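Local coordinates for protein ADP-dependent (S)-NAD(P)H-hydrate dehydratase (Enterococcus faecalis, PDB 2R3B) that probably dehydrates the S-form of NAD(P)HX, a hydrated and damaged form of NAD(P)H, at the expense of ADP, which becomes AMP, at residues Trp143-Gly148 / Gly243-Phe248; Gly45-Ile50 / Glu65-Ser70. One frame throughout, in Å; residues are numbered along the deposited sequence. Where two conformers were deposited one is given.

Interaction 1 of 2, residues Trp143-Gly148 / Gly243-Phe248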
ATOM      1  N   TRP B 143     -22.833  -1.086 -22.555  1.00 14.92           N
ATOM      2  CA  TRP B 143     -21.569  -0.957 -23.257  1.00 14.39           C
ATOM      3  C   TRP B 143     -20.700  -2.154 -22.912  1.00 15.57           C
ATOM      4  O   TRP B 143     -20.625  -2.556 -21.754  1.00 15.43           O
ATOM      5  CB  TRP B 143     -20.868   0.328 -22.830  1.00 16.12           C
ATOM      6  CG  TRP B 143     -21.524   1.576 -23.317  1.00 16.25           C
ATOM      7  CD1 TRP B 143     -22.336   2.399 -22.625  1.00 21.91           C
ATOM      8  CD2 TRP B 143     -21.371   2.145 -24.608  1.00 18.21           C
ATOM      9  NE1 TRP B 143     -22.722   3.445 -23.412  1.00 23.14           N
ATOM     10  CE2 TRP B 143     -22.120   3.326 -24.630  1.00 21.65           C
ATOM     11  CE3 TRP B 143     -20.628   1.791 -25.732  1.00 18.32           C
ATOM     12  CZ2 TRP B 143     -22.176   4.146 -25.742  1.00 21.25           C
ATOM     13  CZ3 TRP B 143     -20.687   2.607 -26.845  1.00 22.88           C
ATOM     14  CH2 TRP B 143     -21.448   3.764 -26.839  1.00 19.58           C
ATOM     15  N   LEU B 144     -20.022  -2.707 -23.910  1.00 13.05           N
ATOM     16  CA  LEU B 144     -19.142  -3.840 -23.730  1.00 14.32           C
ATOM     17  C   LEU B 144     -17.810  -3.503 -24.387  1.00 16.08           C
ATOM     18  O   LEU B 144     -17.751  -3.382 -25.617  1.00 16.79           O
ATOM     19  CB  LEU B 144     -19.737  -5.099 -24.374  1.00 13.43           C
ATOM     20  CG  LEU B 144     -18.871  -6.357 -24.421  1.00 17.23           C
ATOM     21  CD1 LEU B 144     -18.394  -6.748 -23.015  1.00 17.77           C
ATOM     22  CD2 LEU B 144     -19.601  -7.542 -25.061  1.00 16.74           C
ATOM     23  N   ILE B 145     -16.748  -3.378 -23.590  1.00 13.65           N
ATOM     24  CA  ILE B 145     -15.404  -3.068 -24.093  1.00 14.17           C
ATOM     25  C   ILE B 145     -14.599  -4.355 -24.075  1.00 16.48           C
ATOM     26  O   ILE B 145     -14.490  -5.009 -23.043  1.00 14.32           O
ATOM     27  CB  ILE B 145     -14.717  -2.016 -23.236  1.00 14.78           C
ATOM     28  CG1 ILE B 145     -15.618  -0.789 -23.080  1.00 15.14           C
ATOM     29  CG2 ILE B 145     -13.314  -1.678 -23.826  1.00 14.70           C
ATOM     30  CD1 ILE B 145     -15.283   0.016 -21.824  1.00 12.23           C
ATOM     31  N   ILE B 146     -14.083  -4.745 -25.233  1.00 15.14           N
ATOM     32  CA  ILE B 146     -13.334  -5.998 -25.404  1.00 15.07           C
ATOM     33  C   ILE B 146     -11.901  -5.590 -25.699  1.00 15.85           C
ATOM     34  O   ILE B 146     -11.626  -4.958 -26.706  1.00 16.20           O
ATOM     35  CB  ILE B 146     -13.915  -6.829 -26.550  1.00 13.94           C
ATOM     36  CG1 ILE B 146     -15.392  -7.145 -26.260  1.00 17.62           C
ATOM     37  CG2 ILE B 146     -13.108  -8.144 -26.772  1.00 13.23           C
ATOM     38  CD1 ILE B 146     -16.114  -7.920 -27.389  1.00 17.64           C
ATOM     39  N   ASP B 147     -11.001  -5.982 -24.808  1.00 12.83           N
ATOM     40  CA  ASP B 147      -9.643  -5.467 -24.741  1.00 14.73           C
ATOM     41  C   ASP B 147      -8.667  -6.634 -24.680  1.00 17.57           C
ATOM     42  O   ASP B 147      -9.011  -7.727 -24.238  1.00 17.34           O
ATOM     43  CB  ASP B 147      -9.530  -4.610 -23.476  1.00 18.29           C
ATOM     44  CG  ASP B 147      -8.156  -4.014 -23.271  1.00 24.23           C
ATOM     45  OD1 ASP B 147      -7.670  -3.297 -24.179  1.00 26.72           O
ATOM     46  OD2 ASP B 147      -7.553  -4.262 -22.192  1.00 31.19           O
ATOM     47  N   GLY B 148      -7.443  -6.421 -25.136  1.00 17.14           N
ATOM     48  CA  GLY B 148      -6.341  -7.361 -24.861  1.00 19.13           C
ATOM     49  C   GLY B 148      -6.585  -8.762 -25.379  1.00 18.75           C
ATOM     50  O   GLY B 148      -7.117  -8.951 -26.471  1.00 16.33           O
ATOM     51  N   GLY B 243     -15.035   3.976 -17.290  1.00 13.22           N
ATOM     52  CA  GLY B 243     -15.534   5.017 -16.388  1.00 14.31           C
ATOM     53  C   GLY B 243     -16.209   6.174 -17.126  1.00 12.60           C
ATOM     54  O   GLY B 243     -17.195   6.724 -16.653  1.00 14.41           O
ATOM     55  N   PHE B 244     -15.672   6.546 -18.294  1.00 12.76           N
ATOM     56  CA  PHE B 244     -16.294   7.581 -19.088  1.00 12.06           C
ATOM     57  C   PHE B 244     -17.656   7.151 -19.612  1.00 14.53           C
ATOM     58  O   PHE B 244     -18.627   7.903 -19.502  1.00 15.31           O
ATOM     59  CB  PHE B 244     -15.386   8.032 -20.233  1.00 12.79           C
ATOM     60  CG  PHE B 244     -14.503   9.190 -19.874  1.00 12.33           C
ATOM     61  CD1 PHE B 244     -13.759   9.158 -18.690  1.00 15.03           C
ATOM     62  CD2 PHE B 244     -14.365  10.275 -20.718  1.00 15.46           C
ATOM     63  CE1 PHE B 244     -12.941  10.239 -18.331  1.00 12.43           C
ATOM     64  CE2 PHE B 244     -13.533  11.359 -20.365  1.00 13.06           C
ATOM     65  CZ  PHE B 244     -12.815  11.334 -19.186  1.00 13.87           C
ATOM     66  N   LEU B 245     -17.734   5.948 -20.169  1.00 15.33           N
ATOM     67  CA  LEU B 245     -19.008   5.435 -20.713  1.00 14.43           C
ATOM     68  C   LEU B 245     -20.058   5.258 -19.601  1.00 15.16           C
ATOM     69  O   LEU B 245     -21.261   5.299 -19.845  1.00 17.04           O
ATOM     70  CB  LEU B 245     -18.797   4.142 -21.478  1.00 15.02           C
ATOM     71  CG  LEU B 245     -18.101   4.325 -22.828  1.00 14.77           C
ATOM     72  CD1 LEU B 245     -17.709   2.973 -23.399  1.00 14.07           C
ATOM     73  CD2 LEU B 245     -19.000   5.101 -23.814  1.00 15.01           C
ATOM     74  N   ALA B 246     -19.592   5.077 -18.371  1.00 15.21           N
ATOM     75  CA  ALA B 246     -20.467   4.927 -17.218  1.00 15.65           C
ATOM     76  C   ALA B 246     -21.187   6.220 -16.856  1.00 18.16           C
ATOM     77  O   ALA B 246     -22.315   6.166 -16.380  1.00 17.97           O
ATOM     78  CB  ALA B 246     -19.693   4.409 -16.009  1.00 14.63           C
ATOM     79  N   GLN B 247     -20.555   7.361 -17.150  1.00 16.01           N
ATOM     80  CA  GLN B 247     -20.975   8.657 -16.634  1.00 17.60           C
ATOM     81  C   GLN B 247     -21.508   9.623 -17.679  1.00 18.19           C
ATOM     82  O   GLN B 247     -22.305  10.496 -17.344  1.00 17.81           O
ATOM     83  CB  GLN B 247     -19.754   9.379 -16.079  1.00 19.25           C
ATOM     84  CG  GLN B 247     -19.180   8.852 -14.892  1.00 28.56           C
ATOM     85  CD  GLN B 247     -17.940   9.625 -14.600  1.00 25.71           C
ATOM     86  OE1 GLN B 247     -18.015  10.732 -14.065  1.00 17.52           O
ATOM     87  NE2 GLN B 247     -16.786   9.058 -14.951  1.00 15.97           N
ATOM     88  N   PHE B 248     -21.009   9.531 -18.909  1.00 15.61           N
ATOM     89  CA  PHE B 248     -21.196  10.604 -19.884  1.00 16.26           C
ATOM     90  C   PHE B 248     -22.116  10.154 -21.008  1.00 16.33           C
ATOM     91  O   PHE B 248     -22.636   9.045 -20.978  1.00 16.59           O
ATOM     92  CB  PHE B 248     -19.828  11.081 -20.372  1.00 15.99           C
ATOM     93  CG  PHE B 248     -18.952  11.644 -19.283  1.00 14.04           C
ATOM     94  CD1 PHE B 248     -19.430  12.612 -18.427  1.00 14.25           C
ATOM     95  CD2 PHE B 248     -17.625  11.204 -19.126  1.00 16.13           C
ATOM     96  CE1 PHE B 248     -18.640  13.127 -17.425  1.00 13.74           C
ATOM     97  CE2 PHE B 248     -16.820  11.710 -18.116  1.00 15.14           C
ATOM     98  CZ  PHE B 248     -17.297  12.657 -17.278  1.00 17.31           C
TER
HETATM   99  O   HOH W   1     -22.555   6.409 -21.885  1.00 22.73           O
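Trp-143 and Leu-245 bring together strand 143-147, an inner strand of the ribokinase-like sheet, and the C-terminal end of helix 233-247, which packs on one face of that sheet; their CA atoms, 7.3 Å apart, are the nearest pair. Because side chains alternate along a strand, Trp-143 and Ile-145 point to the helix while Leu-144 points away. The side chains of Trp-143 and Leu-245 cross at about a right angle: with CG of Leu-245 on the far side from its carbonyl carbon (chi1 -73°), the fork is carried out to the ring and CD2 lies over one face. That CD2 sits 3.8 Å from the centroid of the six-membered ring of Trp-143, 13° off the ring normal, a CH-pi contact. CD1 lies against the ring as well, near CE3 and CD2 of Trp-143, and also meets Ile-145 CD1 at 4.1 Å. A forked leucine thus serves two strand residues at once, and a broad indole gives its methyl a flat seat. Lys-166 makes a cation-pi contact with the same tryptophan. NE1 of Trp-143 donates a weak 3.3 Å bond to a water, which donates to Leu-245 O at 2.7 Å and to Phe-248 O at 2.8 Å.

Interaction 2 of 2, residues Gly45-Ile50 / Glu65-Ser70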
ATOM      1  N   GLY B  45     -23.154   5.373 -12.906  1.00 16.95           N
ATOM      2  CA  GLY B  45     -23.020   4.105 -13.584  1.00 16.71           C
ATOM      3  C   GLY B  45     -22.438   3.004 -12.736  1.00 17.49           C
ATOM      4  O   GLY B  45     -21.696   3.270 -11.774  1.00 18.14           O
ATOM      5  N   ARG B  46     -22.807   1.779 -13.098  1.00 16.71           N
ATOM      6  CA  ARG B  46     -22.258   0.560 -12.478  0.70 16.48           C
ATOM      7  C   ARG B  46     -21.354  -0.078 -13.505  1.00 16.06           C
ATOM      8  O   ARG B  46     -21.796  -0.439 -14.602  1.00 14.87           O
ATOM      9  CB  ARG B  46     -23.351  -0.436 -12.088  0.70 17.23           C
ATOM     10  CG  ARG B  46     -24.242  -0.034 -10.907  0.70 19.04           C
ATOM     11  CD  ARG B  46     -25.388  -1.057 -10.690  0.70 21.02           C
ATOM     12  NE  ARG B  46     -24.883  -2.404 -10.403  0.70 26.71           N
ATOM     13  CZ  ARG B  46     -24.684  -2.949  -9.200  0.70 32.52           C
ATOM     14  NH1 ARG B  46     -24.967  -2.271  -8.080  0.70 33.28           N
ATOM     15  NH2 ARG B  46     -24.195  -4.204  -9.115  0.70 24.30           N
ATOM     16  N   VAL B  47     -20.088  -0.217 -13.163  1.00 15.99           N
ATOM     17  CA  VAL B  47     -19.128  -0.787 -14.108  1.00 10.73           C
ATOM     18  C   VAL B  47     -18.689  -2.129 -13.598  1.00 12.34           C
ATOM     19  O   VAL B  47     -18.484  -2.320 -12.396  1.00 13.57           O
ATOM     20  CB  VAL B  47     -17.879   0.118 -14.311  1.00 12.48           C
ATOM     21  CG1 VAL B  47     -16.899  -0.531 -15.253  1.00 14.97           C
ATOM     22  CG2 VAL B  47     -18.309   1.494 -14.802  1.00 12.58           C
ATOM     23  N   VAL B  48     -18.553  -3.088 -14.507  1.00 10.84           N
ATOM     24  CA  VAL B  48     -17.967  -4.345 -14.150  1.00 11.10           C
ATOM     25  C   VAL B  48     -16.705  -4.563 -14.998  1.00 12.70           C
ATOM     26  O   VAL B  48     -16.769  -4.485 -16.227  1.00 12.53           O
ATOM     27  CB  VAL B  48     -18.966  -5.528 -14.348  1.00 13.88           C
ATOM     28  CG1 VAL B  48     -18.251  -6.872 -14.041  1.00 13.80           C
ATOM     29  CG2 VAL B  48     -20.181  -5.380 -13.434  1.00 13.56           C
ATOM     30  N   LEU B  49     -15.577  -4.794 -14.329  1.00 10.71           N
ATOM     31  CA  LEU B  49     -14.284  -5.010 -14.984  0.70 11.89           C
ATOM     32  C   LEU B  49     -13.932  -6.479 -14.843  1.00 12.99           C
ATOM     33  O   LEU B  49     -13.945  -7.022 -13.725  1.00 12.93           O
ATOM     34  CB  LEU B  49     -13.224  -4.146 -14.308  0.70 12.67           C
ATOM     35  CG  LEU B  49     -13.507  -2.647 -14.128  0.70 12.64           C
ATOM     36  CD1 LEU B  49     -12.313  -1.982 -13.410  0.70 12.75           C
ATOM     37  CD2 LEU B  49     -13.796  -1.988 -15.475  0.70 12.18           C
ATOM     38  N   ILE B  50     -13.600  -7.142 -15.935  1.00 11.21           N
ATOM     39  CA  ILE B  50     -13.365  -8.577 -15.925  1.00 11.55           C
ATOM     40  C   ILE B  50     -12.003  -8.924 -16.500  1.00 14.03           C
ATOM     41  O   ILE B  50     -11.709  -8.574 -17.632  1.00 13.78           O
ATOM     42  CB  ILE B  50     -14.456  -9.295 -16.766  1.00 13.68           C
ATOM     43  CG1 ILE B  50     -15.841  -8.814 -16.330  1.00 12.97           C
ATOM     44  CG2 ILE B  50     -14.271 -10.827 -16.665  1.00 11.84           C
ATOM     45  CD1 ILE B  50     -17.018  -9.403 -17.129  1.00 13.15           C
ATOM     46  N   GLU B  65      -8.139   0.956 -10.764  1.00 13.47           N
ATOM     47  CA  GLU B  65      -7.738   2.261 -10.234  1.00 13.11           C
ATOM     48  C   GLU B  65      -8.162   3.390 -11.210  1.00 12.60           C
ATOM     49  O   GLU B  65      -8.617   4.457 -10.795  1.00 13.99           O
ATOM     50  CB  GLU B  65      -6.219   2.282  -9.973  1.00 15.29           C
ATOM     51  CG  GLU B  65      -5.752   3.566  -9.278  1.00 16.38           C
ATOM     52  CD  GLU B  65      -4.426   3.441  -8.532  1.00 21.85           C
ATOM     53  OE1 GLU B  65      -3.629   2.538  -8.901  1.00 22.20           O
ATOM     54  OE2 GLU B  65      -4.204   4.264  -7.582  1.00 22.08           O
ATOM     55  N   ALA B  66      -7.990   3.144 -12.508  1.00 12.09           N
ATOM     56  CA  ALA B  66      -8.368   4.109 -13.559  1.00 11.98           C
ATOM     57  C   ALA B  66      -9.877   4.355 -13.518  1.00 14.34           C
ATOM     58  O   ALA B  66     -10.349   5.500 -13.568  1.00 13.40           O
ATOM     59  CB  ALA B  66      -7.951   3.556 -14.961  1.00 11.63           C
ATOM     60  N   CYS B  67     -10.641   3.283 -13.418  1.00 14.50           N
ATOM     61  CA  CYS B  67     -12.110   3.399 -13.422  1.00 14.15           C
ATOM     62  C   CYS B  67     -12.658   4.189 -12.225  1.00 15.32           C
ATOM     63  O   CYS B  67     -13.447   5.132 -12.389  1.00 13.31           O
ATOM     64  CB  CYS B  67     -12.720   1.996 -13.492  1.00 17.73           C
ATOM     65  SG  CYS B  67     -14.501   1.947 -13.727  1.00 16.58           S
ATOM     66  N   ILE B  68     -12.191   3.844 -11.028  1.00 13.03           N
ATOM     67  CA  ILE B  68     -12.584   4.549  -9.811  1.00 14.01           C
ATOM     68  C   ILE B  68     -12.201   6.002  -9.898  1.00 12.74           C
ATOM     69  O   ILE B  68     -13.036   6.888  -9.694  1.00 13.98           O
ATOM     70  CB  ILE B  68     -11.910   3.929  -8.588  1.00 13.12           C
ATOM     71  CG1 ILE B  68     -12.455   2.504  -8.393  1.00 18.11           C
ATOM     72  CG2 ILE B  68     -12.143   4.789  -7.330  1.00 16.77           C
ATOM     73  CD1 ILE B  68     -11.612   1.720  -7.456  1.00 17.00           C
ATOM     74  N   ASN B  69     -10.943   6.266 -10.238  1.00 13.59           N
ATOM     75  CA  ASN B  69     -10.474   7.644 -10.311  1.00 12.25           C
ATOM     76  C   ASN B  69     -11.117   8.490 -11.435  1.00 13.45           C
ATOM     77  O   ASN B  69     -11.103   9.710 -11.371  1.00 12.55           O
ATOM     78  CB  ASN B  69      -8.959   7.662 -10.479  1.00 13.44           C
ATOM     79  CG  ASN B  69      -8.236   7.615  -9.182  1.00 18.01           C
ATOM     80  OD1 ASN B  69      -8.161   8.643  -8.493  1.00 16.30           O
ATOM     81  ND2 ASN B  69      -7.682   6.446  -8.825  1.00 13.31           N
ATOM     82  N   SER B  70     -11.667   7.839 -12.459  1.00 12.78           N
ATOM     83  CA  SER B  70     -12.343   8.524 -13.557  1.00 15.79           C
ATOM     84  C   SER B  70     -13.749   9.018 -13.155  1.00 15.11           C
ATOM     85  O   SER B  70     -14.338   9.855 -13.857  1.00 17.13           O
ATOM     86  CB  SER B  70     -12.475   7.607 -14.774  1.00 13.39           C
ATOM     87  OG  SER B  70     -13.542   6.713 -14.572  1.00 14.90           O
TER
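Cys-67 reaches Val-47 because its thiol lies anti to its own backbone N (chi1 -172°), which carries SG out from helix 57-70 to strand 46-50; Val-47 has CG1 in the corresponding place (chi1 178°), while Leu-49 has CG anti to its carbonyl carbon (chi1 -51°). SG comes down on the valine's branch point, with CG1 of Val-47 at 3.8 Å and its CB and CG2 little farther. The cysteine's CB meets Leu-49 CD1 at 4.0 Å in the conformer given, the less certain of the two contacts because Leu-49 was modelled in two. One small side chain therefore meets two strand residues that face the helix, where the backbones come within 8.2 Å at the CA atoms of Val-47 and Cys-67. A small, weakly polar thiol, which packs readily against aliphatic groups, suits so close an approach, and beta-branched valine suits a strand. Ser-70 OG bonds back to Cys-67 O at 2.7 Å, and Asn-69 ND2 bonds to Glu-65 O at 3.0 Å, from the face opposite to Asn-69 N; both buried side chains are turned onto their own helix. The contact belongs to the beta-alpha-beta unit of strand 46-50, helix 57-70 and strand 74-78, whose Thr-75 touches both Leu-49 and Cys-67, while helix 233-247 packs against Val-47 through Ala-242, and helix 278-292 borders Glu-65 and Asn-69.

In the fold
Interactions 1 and 2 lie on the same sheet with centres 9 Å apart, and helix 233-247 joins them: Leu-245 serves interaction 1, while Gln-247 NE2 makes a probable hydrogen bond to Ser-70 O at 2.8 Å and Ala-246 CB packs on Val-47 CG2 at 3.4 Å. The N-terminal end of this helix holds Gly-234 and Asp-235, predicted to bind AMP and (6S)-NADPHX respectively. The Asp-235 side chain is about 10 Å from that of Ile-145 and 9 Å from that of Leu-49, so both contacts lie near the predicted site, not in it. A bound magnesium ion is about 13 Å from the Trp-143 side chain and 14 Å from Val-47's. Each contact's helical segment also touches the second subunit.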